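Local atomic coordinates of methylxanthine N1-demethylase NdmA (Pseudomonas putida, PDB entry 6ICN), a protein that catalyses the N1-demethylation of caffeine to theobromine and formaldehyde, as a Rieske-type non-heme iron oxygenase that uses NADH and oxygen. Residues A[29-41]-A[139-153]. Numbering follows the deposited sequence.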
loop_
_atom_site.group_PDB
_atom_site.type_symbol
_atom_site.label_atom_id
_atom_site.label_comp_id
_atom_site.label_asym_id
_atom_site.label_seq_id
_atom_site.Cartn_x
_atom_site.Cartn_y
_atom_site.Cartn_z
ATOM N N GLU A 29 -27.465 25.304 -14.987
ATOM C CA GLU A 29 -28.520 25.716 -14.074
ATOM C C GLU A 29 -29.828 24.999 -14.382
ATOM O O GLU A 29 -30.552 24.588 -13.467
ATOM C CB GLU A 29 -28.684 27.237 -14.148
ATOM C CG GLU A 29 -29.863 27.789 -13.393
ATOM C CD GLU A 29 -29.619 27.906 -11.899
ATOM O OE1 GLU A 29 -28.459 27.715 -11.453
ATOM O OE2 GLU A 29 -30.597 28.204 -11.172
ATOM N N TYR A 30 -30.130 24.802 -15.669
ATOM C CA TYR A 30 -31.414 24.220 -16.037
ATOM C C TYR A 30 -31.570 22.805 -15.487
ATOM O O TYR A 30 -32.692 22.375 -15.208
ATOM C CB TYR A 30 -31.599 24.253 -17.566
ATOM C CG TYR A 30 -30.959 23.116 -18.345
ATOM C CD1 TYR A 30 -29.584 23.093 -18.593
ATOM C CD2 TYR A 30 -31.727 22.087 -18.849
ATOM C CE1 TYR A 30 -29.008 22.054 -19.306
ATOM C CE2 TYR A 30 -31.169 21.045 -19.578
ATOM C CZ TYR A 30 -29.801 21.033 -19.788
ATOM O OH TYR A 30 -29.237 20.002 -20.502
ATOM N N LEU A 31 -30.461 22.078 -15.286
ATOM C CA LEU A 31 -30.560 20.721 -14.753
ATOM C C LEU A 31 -31.086 20.679 -13.320
ATOM O O LEU A 31 -31.592 19.635 -12.899
ATOM C CB LEU A 31 -29.190 20.028 -14.829
ATOM C CG LEU A 31 -28.696 19.805 -16.262
ATOM C CD1 LEU A 31 -27.261 19.237 -16.249
ATOM C CD2 LEU A 31 -29.620 18.855 -16.984
ATOM N N ARG A 32 -30.988 21.782 -12.569
ATOM C CA ARG A 32 -31.484 21.807 -11.192
ATOM C C ARG A 32 -32.993 21.614 -11.126
ATOM O O ARG A 32 -33.516 21.251 -10.072
ATOM C CB ARG A 32 -31.100 23.127 -10.503
ATOM C CG ARG A 32 -29.590 23.366 -10.400
ATOM C CD ARG A 32 -29.248 24.753 -9.852
ATOM N NE ARG A 32 -29.850 25.005 -8.545
ATOM C CZ ARG A 32 -29.241 24.764 -7.389
ATOM N NH1 ARG A 32 -28.004 24.275 -7.388
ATOM N NH2 ARG A 32 -29.863 25.014 -6.241
ATOM N N HIS A 33 -33.702 21.823 -12.238
ATOM C CA HIS A 33 -35.155 21.707 -12.236
ATOM C C HIS A 33 -35.661 20.284 -12.373
ATOM O O HIS A 33 -36.866 20.062 -12.234
ATOM C CB HIS A 33 -35.733 22.587 -13.362
ATOM C CG HIS A 33 -35.576 24.044 -13.083
ATOM N ND1 HIS A 33 -36.569 24.792 -12.490
ATOM C CD2 HIS A 33 -34.517 24.875 -13.235
ATOM C CE1 HIS A 33 -36.141 26.025 -12.315
ATOM N NE2 HIS A 33 -34.903 26.106 -12.764
ATOM N N PHE A 34 -34.788 19.310 -12.642
ATOM C CA PHE A 34 -35.189 17.917 -12.778
ATOM C C PHE A 34 -34.951 17.153 -11.479
ATOM O O PHE A 34 -34.170 17.567 -10.618
ATOM C CB PHE A 34 -34.415 17.236 -13.904
ATOM C CG PHE A 34 -34.745 17.769 -15.270
ATOM C CD1 PHE A 34 -35.917 17.372 -15.905
ATOM C CD2 PHE A 34 -33.871 18.632 -15.918
ATOM C CE1 PHE A 34 -36.235 17.862 -17.174
ATOM C CE2 PHE A 34 -34.177 19.121 -17.185
ATOM C CZ PHE A 34 -35.357 18.720 -17.804
ATOM N N TRP A 35 -35.664 16.041 -11.348
ATOM C CA TRP A 35 -35.372 15.054 -10.308
ATOM C C TRP A 35 -34.160 14.224 -10.704
ATOM O O TRP A 35 -34.110 13.676 -11.811
ATOM C CB TRP A 35 -36.571 14.129 -10.098
ATOM C CG TRP A 35 -37.797 14.821 -9.540
ATOM C CD1 TRP A 35 -38.766 15.494 -10.253
ATOM C CD2 TRP A 35 -38.185 14.904 -8.161
ATOM N NE1 TRP A 35 -39.723 15.992 -9.391
ATOM C CE2 TRP A 35 -39.391 15.640 -8.107
ATOM C CE3 TRP A 35 -37.631 14.427 -6.968
ATOM C CZ2 TRP A 35 -40.054 15.898 -6.907
ATOM C CZ3 TRP A 35 -38.289 14.693 -5.776
ATOM C CH2 TRP A 35 -39.498 15.406 -5.758
ATOM N N HIS A 36 -33.211 14.080 -9.780
ATOM C CA HIS A 36 -32.057 13.227 -10.003
ATOM C C HIS A 36 -31.921 12.240 -8.852
ATOM O O HIS A 36 -32.113 12.617 -7.696
ATOM C CB HIS A 36 -30.765 14.048 -10.102
ATOM C CG HIS A 36 -30.786 15.092 -11.182
ATOM N ND1 HIS A 36 -30.622 14.783 -12.518
ATOM C CD2 HIS A 36 -30.928 16.436 -11.117
ATOM C CE1 HIS A 36 -30.688 15.897 -13.231
ATOM N NE2 HIS A 36 -30.871 16.916 -12.406
ATOM N N PRO A 37 -31.524 10.997 -9.134
ATOM C CA PRO A 37 -31.267 10.038 -8.050
ATOM C C PRO A 37 -29.942 10.377 -7.395
ATOM O O PRO A 37 -28.982 10.769 -8.066
ATOM C CB PRO A 37 -31.193 8.693 -8.782
ATOM C CG PRO A 37 -30.585 9.075 -10.144
ATOM C CD PRO A 37 -31.114 10.475 -10.456
ATOM N N VAL A 38 -29.878 10.221 -6.077
ATOM C CA VAL A 38 -28.638 10.523 -5.373
ATOM C C VAL A 38 -28.076 9.326 -4.632
ATOM O O VAL A 38 -26.859 9.300 -4.373
ATOM C CB VAL A 38 -28.807 11.715 -4.411
ATOM C CG1 VAL A 38 -29.129 12.982 -5.226
ATOM C CG2 VAL A 38 -29.895 11.439 -3.338
ATOM N N CYS A 39 -28.891 8.334 -4.318
ATOM C CA CYS A 39 -28.429 7.146 -3.616
ATOM C C CYS A 39 -29.524 6.103 -3.703
ATOM O O CYS A 39 -30.670 6.418 -4.041
ATOM C CB CYS A 39 -28.086 7.461 -2.154
ATOM S SG CYS A 39 -29.501 7.962 -1.108
ATOM N N THR A 40 -29.152 4.852 -3.442
ATOM C CA THR A 40 -30.167 3.836 -3.214
ATOM C C THR A 40 -30.662 3.924 -1.774
ATOM O O THR A 40 -29.987 4.467 -0.889
ATOM C CB THR A 40 -29.626 2.423 -3.458
ATOM O OG1 THR A 40 -28.619 2.120 -2.478
ATOM C CG2 THR A 40 -29.029 2.299 -4.867
ATOM N N VAL A 41 -31.874 3.399 -1.556
ATOM C CA VAL A 41 -32.385 3.271 -0.190
ATOM C C VAL A 41 -31.427 2.434 0.646
ATOM O O VAL A 41 -31.114 2.780 1.793
ATOM C CB VAL A 41 -33.810 2.684 -0.195
ATOM C CG1 VAL A 41 -34.277 2.369 1.243
ATOM C CG2 VAL A 41 -34.779 3.679 -0.843
ATOM N N GLY A 139 -36.833 2.252 -5.119
ATOM C CA GLY A 139 -35.674 1.868 -4.334
ATOM C C GLY A 139 -34.518 2.844 -4.416
ATOM O O GLY A 139 -33.429 2.554 -3.885
ATOM N N LEU A 140 -34.707 3.970 -5.086
ATOM C CA LEU A 140 -33.736 5.054 -5.098
ATOM C C LEU A 140 -34.316 6.265 -4.382
ATOM O O LEU A 140 -35.537 6.422 -4.263
ATOM C CB LEU A 140 -33.351 5.443 -6.534
ATOM C CG LEU A 140 -32.933 4.324 -7.505
ATOM C CD1 LEU A 140 -32.565 4.873 -8.890
ATOM C CD2 LEU A 140 -31.804 3.480 -6.948
ATOM N N ILE A 141 -33.424 7.145 -3.952
ATOM C CA ILE A 141 -33.786 8.430 -3.357
ATOM C C ILE A 141 -33.524 9.505 -4.399
ATOM O O ILE A 141 -32.405 9.593 -4.938
ATOM C CB ILE A 141 -32.978 8.712 -2.077
ATOM C CG1 ILE A 141 -33.213 7.625 -1.033
ATOM C CG2 ILE A 141 -33.302 10.104 -1.536
ATOM C CD1 ILE A 141 -34.636 7.516 -0.609
ATOM N N TRP A 142 -34.547 10.327 -4.680
ATOM C CA TRP A 142 -34.503 11.342 -5.725
ATOM C C TRP A 142 -34.603 12.736 -5.122
ATOM O O TRP A 142 -35.367 12.957 -4.179
ATOM C CB TRP A 142 -35.664 11.156 -6.706
ATOM C CG TRP A 142 -35.752 9.812 -7.326
ATOM C CD1 TRP A 142 -36.264 8.667 -6.762
ATOM C CD2 TRP A 142 -35.340 9.462 -8.650
ATOM N NE1 TRP A 142 -36.180 7.627 -7.664
ATOM C CE2 TRP A 142 -35.604 8.087 -8.821
ATOM C CE3 TRP A 142 -34.726 10.171 -9.698
ATOM C CZ2 TRP A 142 -35.328 7.412 -10.011
ATOM C CZ3 TRP A 142 -34.456 9.505 -10.872
ATOM C CH2 TRP A 142 -34.750 8.138 -11.020
ATOM N N ILE A 143 -33.838 13.686 -5.662
ATOM C CA ILE A 143 -33.843 15.067 -5.191
ATOM C C ILE A 143 -34.057 16.015 -6.367
ATOM O O ILE A 143 -33.452 15.845 -7.430
ATOM C CB ILE A 143 -32.538 15.425 -4.447
ATOM C CG1 ILE A 143 -32.457 14.646 -3.133
ATOM C CG2 ILE A 143 -32.467 16.932 -4.158
ATOM C CD1 ILE A 143 -31.122 14.862 -2.410
ATOM N N ARG A 144 -34.926 17.019 -6.175
ATOM C CA ARG A 144 -35.060 18.121 -7.130
ATOM C C ARG A 144 -34.621 19.404 -6.445
ATOM O O ARG A 144 -35.251 19.842 -5.472
ATOM C CB ARG A 144 -36.494 18.262 -7.652
ATOM C CG ARG A 144 -36.647 19.445 -8.635
ATOM C CD ARG A 144 -38.035 19.446 -9.264
ATOM N NE ARG A 144 -39.095 19.559 -8.254
ATOM C CZ ARG A 144 -40.391 19.435 -8.524
ATOM N NH1 ARG A 144 -40.796 19.205 -9.768
ATOM N NH2 ARG A 144 -41.293 19.557 -7.555
ATOM N N LEU A 145 -33.550 20.015 -6.961
ATOM C CA LEU A 145 -32.971 21.167 -6.277
ATOM C C LEU A 145 -33.822 22.420 -6.436
ATOM O O LEU A 145 -33.915 23.228 -5.504
ATOM C CB LEU A 145 -31.558 21.429 -6.792
ATOM C CG LEU A 145 -30.519 20.404 -6.328
ATOM C CD1 LEU A 145 -29.240 20.588 -7.114
ATOM C CD2 LEU A 145 -30.261 20.560 -4.834
ATOM N N ASP A 146 -34.397 22.628 -7.615
ATOM C CA ASP A 146 -35.227 23.797 -7.902
ATOM C C ASP A 146 -36.618 23.312 -8.298
ATOM O O ASP A 146 -36.793 22.665 -9.344
ATOM C CB ASP A 146 -34.609 24.653 -9.007
ATOM C CG ASP A 146 -35.232 26.040 -9.087
ATOM O OD1 ASP A 146 -36.451 26.142 -8.859
ATOM O OD2 ASP A 146 -34.505 27.027 -9.351
ATOM N N SER A 147 -37.611 23.634 -7.468
ATOM C CA SER A 147 -38.978 23.218 -7.726
ATOM C C SER A 147 -39.844 24.367 -8.237
ATOM O O SER A 147 -41.055 24.185 -8.382
ATOM C CB SER A 147 -39.605 22.613 -6.464
ATOM O OG SER A 147 -38.878 21.470 -6.004
ATOM N N SER A 148 -39.242 25.520 -8.551
ATOM C CA SER A 148 -40.029 26.727 -8.823
ATOM C C SER A 148 -40.778 26.648 -10.151
ATOM O O SER A 148 -41.845 27.261 -10.293
ATOM C CB SER A 148 -39.130 27.961 -8.785
ATOM O OG SER A 148 -38.142 27.938 -9.815
ATOM N N PHE A 149 -40.261 25.909 -11.138
ATOM C CA PHE A 149 -41.016 25.754 -12.379
ATOM C C PHE A 149 -42.134 24.738 -12.235
ATOM O O PHE A 149 -43.100 24.781 -13.002
ATOM C CB PHE A 149 -40.118 25.311 -13.542
ATOM C CG PHE A 149 -39.209 26.375 -14.065
ATOM C CD1 PHE A 149 -39.161 27.634 -13.492
ATOM C CD2 PHE A 149 -38.398 26.110 -15.164
ATOM C CE1 PHE A 149 -38.304 28.605 -13.990
ATOM C CE2 PHE A 149 -37.554 27.072 -15.672
ATOM C CZ PHE A 149 -37.497 28.320 -15.090
ATOM N N ASP A 150 -41.980 23.782 -11.317
ATOM C CA ASP A 150 -43.023 22.825 -10.944
ATOM C C ASP A 150 -43.644 22.118 -12.152
ATOM O O ASP A 150 -44.864 22.020 -12.286
ATOM C CB ASP A 150 -44.095 23.512 -10.098
ATOM C CG ASP A 150 -44.877 22.530 -9.241
ATOM O OD1 ASP A 150 -44.416 21.376 -9.053
ATOM O OD2 ASP A 150 -45.956 22.912 -8.766
ATOM N N CYS A 151 -42.785 21.571 -13.030
ATOM C CA CYS A 151 -43.296 20.871 -14.204
ATOM C C CYS A 151 -42.512 19.604 -14.535
ATOM O O CYS A 151 -42.647 19.074 -15.644
ATOM C CB CYS A 151 -43.290 21.797 -15.440
ATOM S SG CYS A 151 -41.656 22.300 -15.986
ATOM N N THR A 152 -41.704 19.101 -13.612
ATOM C CA THR A 152 -40.920 17.898 -13.849
ATOM C C THR A 152 -41.338 16.819 -12.862
ATOM O O THR A 152 -41.824 17.119 -11.764
ATOM C CB THR A 152 -39.423 18.187 -13.703
ATOM O OG1 THR A 152 -39.173 18.689 -12.386
ATOM C CG2 THR A 152 -38.989 19.239 -14.737
ATOM N N GLU A 153 -41.150 15.561 -13.254
ATOM C CA GLU A 153 -41.520 14.436 -12.417
ATOM C C GLU A 153 -40.394 13.416 -12.399
ATOM O O GLU A 153 -39.482 13.452 -13.226
ATOM C CB GLU A 153 -42.803 13.757 -12.893
ATOM C CG GLU A 153 -44.034 14.583 -12.577
ATOM C CD GLU A 153 -45.324 13.850 -12.864
ATOM O OE1 GLU A 153 -46.320 14.129 -12.159
ATOM O OE2 GLU A 153 -45.343 13.007 -13.793
HETATM O O HOH W 1 -31.840 26.874 -9.407
HETATM O O HOH W 2 -32.247 18.560 -8.982
HETATM O O HOH W 3 -32.803 25.924 -5.596
HETATM O O HOH W 4 -38.516 23.565 -11.161
HETATM O O HOH W 5 -37.267 15.159 -13.552
HETATM O O HOH W 6 -42.890 16.139 -9.246
#
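Strands 35-40 and 140-144 pair antiparallel at one margin of the six-stranded sheet of the Rieske domain, where His-36 and Ile-143 form a hydrogen-bonded pair (His-36 N to Ile-143 O, 2.9 Å). Farther along, Val-38 and Cys-39 both face Ile-141: Val-38 N donates to Ile-141 O and Ile-141 N to Cys-39 O, two residues against one, which defines a beta bulge. Between these, Pro-37 lays CB over the six-membered ring of Trp-142, 4.0 Å from its centroid.

Arg-144 CB lies over one face of the Trp-35 indole, 4.0 Å from the six-membered ring centroid, and CG anti to N (chi1 179°) directs CD, NE and CZ on alongside it. A bend at chi3 then lets NH1 donate to Thr-152 OG1 (3.1 Å) in the guanidinium plane, while Thr-152 OG1 donates to His-33 O (2.7 Å). NH2 forms a salt bridge with Asp-133. A leucine in place of Arg-144 would probably leave Asp-133 without this countercharge and Thr-152 OG1 without its guanidinium donor, the loop at Thr-152 then being less firmly fixed to strand 140-144.

Where strand 35-40 begins and strand 140-144 runs out, the His-33 ring is sandwiched: Asp-146 CB lies over one face, 3.9 Å from the ring centroid, and Phe-149 stacks on the other, planes 28° apart. The ensemble is an antiparallel edge pairing with a beta bulge, in the antiparallel sheet of a Rieske domain.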